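Local coordinates for glutamine cyclotransferase (Zymomonas mobilis, PDB 3NOL), which catalyses the cyclisation of N-terminal glutamine to pyroglutamate and folds as a beta-propeller with a bound calcium ion, at residues Val111-Ile114 with Gln119-Ser122; Ile67-Ile72 with Thr77-Glu82; Lys193-Asp198 with Gly202-Ile207. All coordinates share one frame; numbering follows the deposited sequence.

Contact 1: Val111-Ile114 with Gln119-Ser122; sequences VWNI and QVRS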
ATOM      1  N   VAL A 111      -4.471  11.135 -11.834  1.00  7.08           N
ATOM      2  CA  VAL A 111      -5.694  10.367 -11.811  1.00  7.51           C
ATOM      3  C   VAL A 111      -5.841   9.717 -13.177  1.00  8.36           C
ATOM      4  O   VAL A 111      -5.707  10.398 -14.199  1.00  7.55           O
ATOM      5  CB  VAL A 111      -6.953  11.245 -11.542  1.00  7.32           C
ATOM      6  CG1 VAL A 111      -8.193  10.344 -11.488  1.00  7.84           C
ATOM      7  CG2 VAL A 111      -6.800  12.079 -10.237  1.00  7.74           C
ATOM      8  N   TRP A 112      -6.065   8.400 -13.170  1.00  8.35           N
ATOM      9  CA  TRP A 112      -6.315   7.631 -14.403  1.00  8.69           C
ATOM     10  C   TRP A 112      -7.701   6.989 -14.393  1.00  8.89           C
ATOM     11  O   TRP A 112      -8.223   6.584 -13.325  1.00  8.33           O
ATOM     12  CB  TRP A 112      -5.233   6.540 -14.594  1.00  8.94           C
ATOM     13  CG  TRP A 112      -3.775   7.006 -14.544  1.00  9.28           C
ATOM     14  CD1 TRP A 112      -3.008   7.451 -15.603  1.00 10.37           C
ATOM     15  CD2 TRP A 112      -2.898   6.966 -13.406  1.00  9.45           C
ATOM     16  NE1 TRP A 112      -1.720   7.719 -15.176  1.00 11.81           N
ATOM     17  CE2 TRP A 112      -1.628   7.445 -13.834  1.00 10.08           C
ATOM     18  CE3 TRP A 112      -3.066   6.595 -12.059  1.00 10.50           C
ATOM     19  CZ2 TRP A 112      -0.530   7.561 -12.959  1.00  9.85           C
ATOM     20  CZ3 TRP A 112      -1.979   6.710 -11.188  1.00 10.68           C
ATOM     21  CH2 TRP A 112      -0.714   7.178 -11.649  1.00  9.62           C
ATOM     22  N   ASN A 113      -8.311   6.901 -15.580  1.00  9.57           N
ATOM     23  CA  ASN A 113      -9.501   6.064 -15.731  1.00 10.75           C
ATOM     24  C   ASN A 113      -9.106   4.605 -15.555  1.00 11.51           C
ATOM     25  O   ASN A 113      -8.119   4.150 -16.126  1.00 11.54           O
ATOM     26  CB  ASN A 113     -10.150   6.262 -17.105  1.00 11.29           C
ATOM     27  CG  ASN A 113     -10.849   7.610 -17.256  1.00 12.89           C
ATOM     28  OD1 ASN A 113     -11.128   8.038 -18.381  1.00 18.40           O
ATOM     29  ND2 ASN A 113     -11.134   8.278 -16.153  1.00 11.65           N
ATOM     30  N   ILE A 114      -9.878   3.853 -14.775  1.00 12.38           N
ATOM     31  CA  ILE A 114      -9.499   2.466 -14.507  1.00 13.95           C
ATOM     32  C   ILE A 114      -9.554   1.549 -15.749  1.00 13.31           C
ATOM     33  O   ILE A 114      -8.740   0.623 -15.861  1.00 13.47           O
ATOM     34  CB  ILE A 114     -10.230   1.850 -13.263  1.00 14.76           C
ATOM     35  CG1 ILE A 114      -9.438   0.634 -12.755  1.00 16.94           C
ATOM     36  CG2 ILE A 114     -11.664   1.516 -13.601  1.00 16.30           C
ATOM     37  CD1 ILE A 114      -9.582   0.345 -11.264  1.00 20.00           C
ATOM     38  N   GLN A 119      -4.627   8.772 -18.556  1.00 10.45           N
ATOM     39  CA  GLN A 119      -4.481   9.884 -17.595  1.00 11.56           C
ATOM     40  C   GLN A 119      -5.536  10.950 -17.866  1.00 10.73           C
ATOM     41  O   GLN A 119      -5.726  11.374 -19.031  1.00 11.28           O
ATOM     42  CB  GLN A 119      -3.071  10.482 -17.635  1.00 10.90           C
ATOM     43  CG  GLN A 119      -2.910  11.758 -16.806  1.00 13.70           C
ATOM     44  CD  GLN A 119      -1.492  12.317 -16.868  1.00 14.45           C
ATOM     45  OE1 GLN A 119      -0.540  11.580 -17.113  1.00 19.20           O
ATOM     46  NE2 GLN A 119      -1.352  13.625 -16.657  1.00 17.27           N
ATOM     47  N   VAL A 120      -6.239  11.359 -16.810  1.00 10.58           N
ATOM     48  CA  VAL A 120      -7.289  12.392 -16.923  1.00 10.88           C
ATOM     49  C   VAL A 120      -7.031  13.678 -16.104  1.00 11.15           C
ATOM     50  O   VAL A 120      -7.647  14.720 -16.355  1.00 10.59           O
ATOM     51  CB  VAL A 120      -8.700  11.830 -16.613  1.00 11.47           C
ATOM     52  CG1 VAL A 120      -9.102  10.782 -17.673  1.00 12.50           C
ATOM     53  CG2 VAL A 120      -8.786  11.265 -15.167  1.00 11.44           C
ATOM     54  N   ARG A 121      -6.100  13.609 -15.156  1.00 10.13           N
ATOM     55  CA  ARG A 121      -5.829  14.742 -14.274  1.00  9.88           C
ATOM     56  C   ARG A 121      -4.446  14.617 -13.646  1.00 10.57           C
ATOM     57  O   ARG A 121      -3.933  13.501 -13.465  1.00 10.13           O
ATOM     58  CB  ARG A 121      -6.903  14.802 -13.181  1.00  9.21           C
ATOM     59  CG  ARG A 121      -6.858  15.983 -12.235  1.00  9.65           C
ATOM     60  CD  ARG A 121      -8.019  15.863 -11.269  1.00 10.31           C
ATOM     61  NE  ARG A 121      -8.055  16.981 -10.325  1.00 12.28           N
ATOM     62  CZ  ARG A 121      -8.948  17.103  -9.340  1.00 12.33           C
ATOM     63  NH1 ARG A 121      -9.885  16.178  -9.156  1.00 11.95           N
ATOM     64  NH2 ARG A 121      -8.910  18.165  -8.538  1.00 12.04           N
ATOM     65  N   SER A 122      -3.844  15.776 -13.371  1.00 11.02           N
ATOM     66  CA  SER A 122      -2.731  15.873 -12.432  1.00 11.48           C
ATOM     67  C   SER A 122      -3.114  16.863 -11.336  1.00 11.27           C
ATOM     68  O   SER A 122      -3.847  17.833 -11.581  1.00 10.59           O
ATOM     69  CB  SER A 122      -1.436  16.326 -13.115  1.00 12.09           C
ATOM     70  OG  SER A 122      -0.345  16.207 -12.203  1.00 15.99           O
TER
HETATM   71  O   HOH W   1       0.513   9.132 -16.507  1.00 30.07           O
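A classic beta bulge near the turn of a hairpin sets V111 opposite both V120 and R121, at the outer edge of a four-stranded antiparallel sheet, a blade of the propeller. One carbonyl oxygen serves both residues of the bulge: V120 N reaches V111 O at 2.8 Å in an almost straight bond lying in the carbonyl plane, whereas the bond from R121 N is weak. In return V111 N donates to R121 O at 2.9 Å, standing above that carbonyl's plane. The side chains of V111 and R121 lie alongside each other, CB to CB at 3.9 Å, with V111 CG2 near the aliphatic stem of the arginine. The fully extended chain of R121 then carries the guanidinium away, to the backbone oxygen of E154. V111 CG1 meets V120 CG2 at 3.8 Å.

On the other face, the indole of W112 slants against Q119, bringing CD1 within 3.5 Å of Q119 CA. With chi1 at 172°, CG lies anti to the backbone N of Q119, and the extended chain brings OE1 to a water at 2.7 Å. W112 NE1 donates to the same water, at the indole edge and in the ring plane, so the two polar ends are bridged. Strand 98-103 flanks strand 108-113 on the side away from 119-124, with I99 and K98 against its side chains, while L156 covers V111 and R121.

Contact 2: Ile67-Ile72 with Thr77-Glu82; sequences IRKVDI and TLQQIE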
ATOM      1  N   ILE A  67       2.354   1.282 -13.586  1.00  8.28           N
ATOM      2  CA  ILE A  67       1.133   0.870 -12.893  1.00  8.46           C
ATOM      3  C   ILE A  67       0.654  -0.370 -13.654  1.00  8.30           C
ATOM      4  O   ILE A  67       0.557  -0.337 -14.880  1.00  7.20           O
ATOM      5  CB  ILE A  67       0.025   1.984 -12.913  1.00  9.16           C
ATOM      6  CG1 ILE A  67       0.508   3.304 -12.257  1.00 12.34           C
ATOM      7  CG2 ILE A  67      -1.283   1.449 -12.288  1.00  9.51           C
ATOM      8  CD1 ILE A  67       1.221   3.171 -10.969  1.00 12.50           C
ATOM      9  N   ARG A  68       0.403  -1.461 -12.937  1.00  7.26           N
ATOM     10  CA  ARG A  68      -0.028  -2.701 -13.593  1.00  8.09           C
ATOM     11  C   ARG A  68      -1.258  -3.323 -12.959  1.00  7.92           C
ATOM     12  O   ARG A  68      -1.437  -3.246 -11.741  1.00  6.60           O
ATOM     13  CB  ARG A  68       1.093  -3.739 -13.624  1.00  9.10           C
ATOM     14  CG  ARG A  68       1.730  -4.018 -12.270  1.00  9.46           C
ATOM     15  CD  ARG A  68       2.721  -5.207 -12.259  1.00 11.11           C
ATOM     16  NE  ARG A  68       3.696  -5.137 -13.351  1.00 12.14           N
ATOM     17  CZ  ARG A  68       4.895  -5.724 -13.362  1.00 14.06           C
ATOM     18  NH1 ARG A  68       5.350  -6.451 -12.311  1.00  9.31           N
ATOM     19  NH2 ARG A  68       5.644  -5.583 -14.455  1.00 14.72           N
ATOM     20  N   LYS A  69      -2.085  -3.942 -13.805  1.00  7.45           N
ATOM     21  CA  LYS A  69      -3.162  -4.824 -13.358  1.00  6.78           C
ATOM     22  C   LYS A  69      -2.633  -6.256 -13.413  1.00  7.46           C
ATOM     23  O   LYS A  69      -2.150  -6.689 -14.457  1.00  7.23           O
ATOM     24  CB  LYS A  69      -4.366  -4.699 -14.296  1.00  6.97           C
ATOM     25  CG  LYS A  69      -5.531  -5.540 -13.875  1.00  7.45           C
ATOM     26  CD  LYS A  69      -6.726  -5.334 -14.844  1.00 10.20           C
ATOM     27  CE  LYS A  69      -7.919  -6.219 -14.471  1.00 11.45           C
ATOM     28  NZ  LYS A  69      -9.071  -6.051 -15.432  1.00 12.23           N
ATOM     29  N   VAL A  70      -2.749  -6.979 -12.300  1.00  7.52           N
ATOM     30  CA  VAL A  70      -2.074  -8.265 -12.126  1.00  8.34           C
ATOM     31  C   VAL A  70      -3.054  -9.381 -11.711  1.00  8.73           C
ATOM     32  O   VAL A  70      -3.856  -9.217 -10.767  1.00  7.79           O
ATOM     33  CB  VAL A  70      -0.923  -8.127 -11.064  1.00  8.17           C
ATOM     34  CG1 VAL A  70      -0.266  -9.452 -10.797  1.00  9.35           C
ATOM     35  CG2 VAL A  70       0.098  -7.132 -11.490  1.00  8.46           C
ATOM     36  N   ASP A  71      -2.986 -10.495 -12.446  1.00  9.52           N
ATOM     37  CA  ASP A  71      -3.705 -11.731 -12.106  1.00 10.30           C
ATOM     38  C   ASP A  71      -3.170 -12.276 -10.789  1.00  9.37           C
ATOM     39  O   ASP A  71      -1.954 -12.478 -10.655  1.00  9.50           O
ATOM     40  CB  ASP A  71      -3.486 -12.794 -13.192  1.00 10.89           C
ATOM     41  CG  ASP A  71      -4.222 -14.085 -12.888  1.00 12.46           C
ATOM     42  OD1 ASP A  71      -5.466 -14.098 -12.936  1.00 14.95           O
ATOM     43  OD2 ASP A  71      -3.549 -15.085 -12.565  1.00 15.11           O
ATOM     44  N   ILE A  72      -4.059 -12.485  -9.820  1.00  9.12           N
ATOM     45  CA  ILE A  72      -3.644 -12.908  -8.473  1.00 10.17           C
ATOM     46  C   ILE A  72      -2.907 -14.247  -8.499  1.00 10.90           C
ATOM     47  O   ILE A  72      -1.805 -14.375  -7.954  1.00 11.05           O
ATOM     48  CB  ILE A  72      -4.827 -12.973  -7.468  1.00 10.23           C
ATOM     49  CG1 ILE A  72      -5.409 -11.572  -7.242  1.00 10.60           C
ATOM     50  CG2 ILE A  72      -4.361 -13.584  -6.131  1.00 10.39           C
ATOM     51  CD1 ILE A  72      -6.656 -11.532  -6.368  1.00  9.67           C
ATOM     52  N   THR A  77       1.026  -9.813 -15.498  1.00 10.39           N
ATOM     53  CA  THR A  77       0.427  -8.529 -15.831  1.00 11.01           C
ATOM     54  C   THR A  77      -0.581  -8.685 -16.993  1.00 11.59           C
ATOM     55  O   THR A  77      -0.327  -9.420 -17.963  1.00 13.00           O
ATOM     56  CB  THR A  77       1.531  -7.474 -16.117  1.00 11.59           C
ATOM     57  OG1 THR A  77       2.259  -7.208 -14.905  1.00 12.03           O
ATOM     58  CG2 THR A  77       0.935  -6.163 -16.606  1.00 10.09           C
ATOM     59  N   LEU A  78      -1.730  -8.032 -16.859  1.00 10.49           N
ATOM     60  CA  LEU A  78      -2.758  -8.016 -17.921  1.00 10.28           C
ATOM     61  C   LEU A  78      -2.751  -6.683 -18.680  1.00  9.11           C
ATOM     62  O   LEU A  78      -3.100  -6.624 -19.871  1.00  8.69           O
ATOM     63  CB  LEU A  78      -4.157  -8.300 -17.363  1.00 11.34           C
ATOM     64  CG  LEU A  78      -4.618  -9.722 -17.007  1.00 13.95           C
ATOM     65  CD1 LEU A  78      -3.966 -10.244 -15.734  1.00 18.34           C
ATOM     66  CD2 LEU A  78      -6.144  -9.716 -16.866  1.00 16.77           C
ATOM     67  N   GLN A  79      -2.314  -5.630 -17.985  1.00  7.98           N
ATOM     68  CA  GLN A  79      -2.392  -4.251 -18.471  1.00  7.93           C
ATOM     69  C   GLN A  79      -1.328  -3.455 -17.741  1.00  7.33           C
ATOM     70  O   GLN A  79      -1.144  -3.645 -16.550  1.00  7.07           O
ATOM     71  CB  GLN A  79      -3.779  -3.717 -18.118  1.00  7.84           C
ATOM     72  CG  GLN A  79      -4.070  -2.298 -18.507  1.00 12.26           C
ATOM     73  CD  GLN A  79      -5.450  -1.905 -18.000  1.00 15.76           C
ATOM     74  OE1 GLN A  79      -5.832  -2.295 -16.895  1.00 17.51           O
ATOM     75  NE2 GLN A  79      -6.202  -1.154 -18.798  1.00 16.70           N
ATOM     76  N   GLN A  80      -0.606  -2.582 -18.441  1.00  7.47           N
ATOM     77  CA  GLN A  80       0.424  -1.803 -17.754  1.00  7.55           C
ATOM     78  C   GLN A  80       0.635  -0.483 -18.464  1.00  8.21           C
ATOM     79  O   GLN A  80       0.587  -0.449 -19.696  1.00  7.22           O
ATOM     80  CB  GLN A  80       1.739  -2.592 -17.755  1.00  8.69           C
ATOM     81  CG  GLN A  80       2.856  -1.986 -16.892  1.00  9.37           C
ATOM     82  CD  GLN A  80       4.018  -2.951 -16.739  1.00 10.94           C
ATOM     83  OE1 GLN A  80       3.813  -4.141 -16.404  1.00 13.72           O
ATOM     84  NE2 GLN A  80       5.254  -2.457 -16.962  1.00 10.91           N
ATOM     85  N   ILE A  81       0.866   0.575 -17.683  1.00  6.97           N
ATOM     86  CA  ILE A  81       1.379   1.855 -18.214  1.00  8.12           C
ATOM     87  C   ILE A  81       2.722   2.151 -17.568  1.00  8.74           C
ATOM     88  O   ILE A  81       2.957   1.766 -16.413  1.00  8.26           O
ATOM     89  CB  ILE A  81       0.370   3.041 -18.060  1.00  7.98           C
ATOM     90  CG1 ILE A  81       0.012   3.323 -16.587  1.00  8.05           C
ATOM     91  CG2 ILE A  81      -0.871   2.796 -18.948  1.00  7.17           C
ATOM     92  CD1 ILE A  81      -0.760   4.631 -16.331  1.00  8.57           C
ATOM     93  N   GLU A  82       3.607   2.785 -18.330  1.00  8.28           N
ATOM     94  CA  GLU A  82       4.889   3.207 -17.834  1.00  9.21           C
ATOM     95  C   GLU A  82       4.855   4.733 -17.751  1.00  9.10           C
ATOM     96  O   GLU A  82       4.588   5.420 -18.749  1.00  8.75           O
ATOM     97  CB  GLU A  82       5.992   2.742 -18.797  1.00  8.34           C
ATOM     98  CG  GLU A  82       7.372   3.128 -18.320  1.00  9.44           C
ATOM     99  CD  GLU A  82       8.511   2.587 -19.181  1.00 10.06           C
ATOM    100  OE1 GLU A  82       8.260   1.858 -20.180  1.00 11.19           O
ATOM    101  OE2 GLU A  82       9.677   2.918 -18.842  1.00  9.14           O
TER
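I67 and I81 make the close-packed part of this contact: on the face away from R68 and Q80, I67 CB packs on I81 CG1 at 3.9 Å, and W112 of the next blade adjoins both isoleucines. K69 and Q79 share this face, with K69 CD 3.8 Å from Q79 OE1; the lysine pairs with Y54 in a cation-pi contact, and Q79 NE2 donates to R115 O.

Strands 64-70 and 77-82 make a hairpin at the outer edge of a four-stranded propeller blade, and a beta bulge shifts their register between K69 and V70. L78 N donates almost straight to K69 O at 2.8 Å. At the bulge itself, exposed L78 lays CD1 against D71 CB at 3.6 Å.

The solvent side continues at exposed Q80, whose amide oxygen R68 grips side-on with two nitrogens, NE and NH2 lying 3.2 and 3.0 Å from Q80 OE1. The oxygen lies close to the guanidinium plane, yet both nitrogens approach it from one face of the amide. T77 OG1 sits over a guanidinium face, 3.0 Å from R68 NE but badly angled for a bond. The arginine gets there with CG between backbone N and carbonyl carbon (chi1 52°) and a further bend at chi3; its NH1 forms a salt bridge with D40.

Contact 3: Lys193-Asp198 with Gly202-Ile207; sequences KIVRID and GKVTGI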
ATOM      1  N   LYS A 193       6.781  -5.049  10.251  1.00 10.34           N
ATOM      2  CA  LYS A 193       5.551  -4.890  11.015  1.00  9.59           C
ATOM      3  C   LYS A 193       4.559  -4.017  10.307  1.00  8.75           C
ATOM      4  O   LYS A 193       4.936  -3.114   9.584  1.00  7.85           O
ATOM      5  CB  LYS A 193       5.847  -4.358  12.404  1.00 10.94           C
ATOM      6  CG  LYS A 193       6.424  -5.469  13.260  1.00 12.80           C
ATOM      7  CD  LYS A 193       7.155  -4.930  14.407  1.00 15.20           C
ATOM      8  CE  LYS A 193       7.905  -6.046  15.095  1.00 16.22           C
ATOM      9  NZ  LYS A 193       8.665  -5.402  16.180  1.00 17.58           N
ATOM     10  N   ILE A 194       3.283  -4.303  10.544  1.00  7.83           N
ATOM     11  CA  ILE A 194       2.210  -3.495  10.015  1.00  6.59           C
ATOM     12  C   ILE A 194       1.409  -3.004  11.192  1.00  7.43           C
ATOM     13  O   ILE A 194       1.008  -3.801  12.042  1.00  8.13           O
ATOM     14  CB  ILE A 194       1.319  -4.313   9.038  1.00  6.81           C
ATOM     15  CG1 ILE A 194       2.115  -4.675   7.768  1.00  5.35           C
ATOM     16  CG2 ILE A 194       0.001  -3.564   8.754  1.00  6.18           C
ATOM     17  CD1 ILE A 194       1.424  -5.730   6.919  1.00  7.25           C
ATOM     18  N   VAL A 195       1.233  -1.696  11.285  1.00  6.20           N
ATOM     19  CA  VAL A 195       0.438  -1.137  12.389  1.00  6.84           C
ATOM     20  C   VAL A 195      -1.009  -0.949  11.980  1.00  6.65           C
ATOM     21  O   VAL A 195      -1.321  -0.644  10.828  1.00  6.23           O
ATOM     22  CB  VAL A 195       1.018   0.167  12.974  1.00  7.21           C
ATOM     23  CG1 VAL A 195       2.389  -0.109  13.646  1.00  7.18           C
ATOM     24  CG2 VAL A 195       1.102   1.266  11.921  1.00  7.66           C
ATOM     25  N   ARG A 196      -1.879  -1.167  12.954  1.00  6.55           N
ATOM     26  CA  ARG A 196      -3.312  -0.961  12.798  1.00  6.84           C
ATOM     27  C   ARG A 196      -3.626   0.345  13.534  1.00  6.92           C
ATOM     28  O   ARG A 196      -3.360   0.454  14.729  1.00  8.03           O
ATOM     29  CB  ARG A 196      -4.082  -2.142  13.415  1.00  6.59           C
ATOM     30  CG  ARG A 196      -3.673  -3.498  12.837  1.00  7.92           C
ATOM     31  CD  ARG A 196      -4.280  -4.673  13.601  1.00  8.54           C
ATOM     32  NE  ARG A 196      -5.717  -4.748  13.368  1.00 11.25           N
ATOM     33  CZ  ARG A 196      -6.443  -5.861  13.464  1.00 13.39           C
ATOM     34  NH1 ARG A 196      -7.742  -5.809  13.206  1.00 13.58           N
ATOM     35  NH2 ARG A 196      -5.872  -7.026  13.770  1.00 12.27           N
ATOM     36  N   ILE A 197      -4.174   1.316  12.806  1.00  7.47           N
ATOM     37  CA  ILE A 197      -4.359   2.672  13.300  1.00  7.24           C
ATOM     38  C   ILE A 197      -5.842   3.027  13.442  1.00  8.34           C
ATOM     39  O   ILE A 197      -6.638   2.828  12.495  1.00  8.03           O
ATOM     40  CB  ILE A 197      -3.658   3.705  12.360  1.00  6.40           C
ATOM     41  CG1 ILE A 197      -2.147   3.426  12.274  1.00  6.77           C
ATOM     42  CG2 ILE A 197      -3.901   5.106  12.858  1.00  7.14           C
ATOM     43  CD1 ILE A 197      -1.456   4.104  11.066  1.00  7.98           C
ATOM     44  N   ASP A 198      -6.200   3.540  14.621  1.00  8.17           N
ATOM     45  CA  ASP A 198      -7.552   4.048  14.870  1.00  9.79           C
ATOM     46  C   ASP A 198      -7.718   5.365  14.089  1.00  9.75           C
ATOM     47  O   ASP A 198      -7.057   6.341  14.386  1.00 10.58           O
ATOM     48  CB  ASP A 198      -7.731   4.271  16.385  1.00  9.47           C
ATOM     49  CG  ASP A 198      -9.135   4.747  16.768  1.00 11.59           C
ATOM     50  OD1 ASP A 198      -9.862   5.309  15.917  1.00 12.06           O
ATOM     51  OD2 ASP A 198      -9.499   4.540  17.944  1.00 13.89           O
ATOM     52  N   GLY A 202      -5.640   8.472  15.563  1.00  8.95           N
ATOM     53  CA  GLY A 202      -4.268   8.289  15.077  1.00  8.04           C
ATOM     54  C   GLY A 202      -3.444   7.305  15.920  1.00  7.80           C
ATOM     55  O   GLY A 202      -2.306   7.007  15.588  1.00  7.64           O
ATOM     56  N   LYS A 203      -4.025   6.793  17.006  1.00  6.91           N
ATOM     57  CA  LYS A 203      -3.325   5.839  17.865  1.00  7.83           C
ATOM     58  C   LYS A 203      -3.228   4.442  17.255  1.00  7.25           C
ATOM     59  O   LYS A 203      -4.199   3.910  16.689  1.00  6.95           O
ATOM     60  CB  LYS A 203      -4.006   5.751  19.252  1.00  8.24           C
ATOM     61  CG  LYS A 203      -4.004   7.064  20.017  1.00  8.67           C
ATOM     62  CD  LYS A 203      -4.719   6.900  21.372  1.00 11.15           C
ATOM     63  CE  LYS A 203      -4.957   8.241  22.044  1.00 15.63           C
ATOM     64  NZ  LYS A 203      -3.675   8.766  22.597  1.00 21.93           N
ATOM     65  N   VAL A 204      -2.042   3.851  17.360  1.00  7.16           N
ATOM     66  CA  VAL A 204      -1.851   2.458  16.978  1.00  7.09           C
ATOM     67  C   VAL A 204      -2.588   1.573  18.008  1.00  7.57           C
ATOM     68  O   VAL A 204      -2.352   1.676  19.207  1.00  7.32           O
ATOM     69  CB  VAL A 204      -0.342   2.105  16.877  1.00  7.02           C
ATOM     70  CG1 VAL A 204      -0.130   0.610  16.746  1.00  6.25           C
ATOM     71  CG2 VAL A 204       0.326   2.889  15.705  1.00  7.87           C
ATOM     72  N   THR A 205      -3.501   0.744  17.518  1.00  7.41           N
ATOM     73  CA  THR A 205      -4.270  -0.153  18.372  1.00  8.87           C
ATOM     74  C   THR A 205      -3.874  -1.618  18.228  1.00  8.87           C
ATOM     75  O   THR A 205      -4.423  -2.474  18.926  1.00  8.77           O
ATOM     76  CB  THR A 205      -5.768   0.003  18.107  1.00  9.32           C
ATOM     77  OG1 THR A 205      -6.018  -0.288  16.732  1.00 11.15           O
ATOM     78  CG2 THR A 205      -6.213   1.450  18.433  1.00 11.87           C
ATOM     79  N   GLY A 206      -2.952  -1.908  17.314  1.00  8.50           N
ATOM     80  CA  GLY A 206      -2.454  -3.260  17.138  1.00  7.75           C
ATOM     81  C   GLY A 206      -1.258  -3.284  16.211  1.00  8.45           C
ATOM     82  O   GLY A 206      -1.066  -2.362  15.382  1.00  7.31           O
ATOM     83  N   ILE A 207      -0.464  -4.335  16.359  1.00  7.65           N
ATOM     84  CA  ILE A 207       0.727  -4.486  15.564  1.00  8.24           C
ATOM     85  C   ILE A 207       0.761  -5.899  15.018  1.00  8.52           C
ATOM     86  O   ILE A 207       0.722  -6.882  15.776  1.00  8.56           O
ATOM     87  CB  ILE A 207       2.037  -4.189  16.372  1.00  9.04           C
ATOM     88  CG1 ILE A 207       2.024  -2.754  16.939  1.00  9.25           C
ATOM     89  CG2 ILE A 207       3.263  -4.421  15.471  1.00 10.26           C
ATOM     90  CD1 ILE A 207       2.922  -2.556  18.191  1.00  9.63           C
TER
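V195 and V204 meet at the apolar centre, their side chains crossing at about a right angle, with V195 CB 3.9 Å from V204 CG2. The branches of V204 are set by a chi1 of 169°, which holds CG1 opposite the backbone N and puts both methyls against V195, with CG2 also reaching I197 CG1 at 4.3 Å. V164 and A166 of strand 158-166 and L171 also touch V204, so this buried face joins the hairpin to the neighbouring blade. Cut back to an alanine, position V204 would probably open a gap beside V195 and leave V164 and A166 with less to pack on.

Next to this centre, I197 CG2 rests on G202 O, while I207 CG2 lies against the aliphatic stem of K193, 4.0 Å from its CG. The two strands, 193-197 and 204-209, are a hairpin in the sheet of the propeller that also takes in the N-terminal strand, and a classic beta bulge interrupts their ladder. Here T205 and G206 both face R196: T205 N donates to R196 O at 2.8 Å, and R196 N to G206 O at 2.8 Å. G206 has no CB, and a CB would come tightly against R196 CD, consistent with the arginine lying over the glycine, R196 CB 3.6 Å from G206 O. The bent chain then ends outside the pair, where R196 NE forms a salt bridge with E183 and the guanidinium makes a cation-pi contact with Y29.

At the polar edge the turn is closed by two backbone bonds: D198 N runs almost straight to K203 O, and G202 N returns to D198 O. D198 CB leans on T205 CG2, and its carboxylate turns back into the turn, where OD1 accepts from the nitrogen of E200.

Overall arrangement
From the N terminus, contact 2 (67-72 with 77-82) comes first, closing a loop of four residues; contact 1 (111-114 with 119-122) closes another of four, and contact 3 (193-198 with 202-207) one of three. Each pair is complete before the next begins; none nests or crosses. All three are hairpins carrying a beta bulge, on different sheets. Contacts 1 and 2 lie on successive blades and touch, W112 NE1 coming within 3.4 Å of I81 CD1. Contact 3 lies on the opposite side of the chain's centre, its centre about 31 Å and about 30 Å from those of contacts 1 and 2; its strand 204-209 runs beside N-terminal strand 28-38, itself paired with C-terminal strand 248-256.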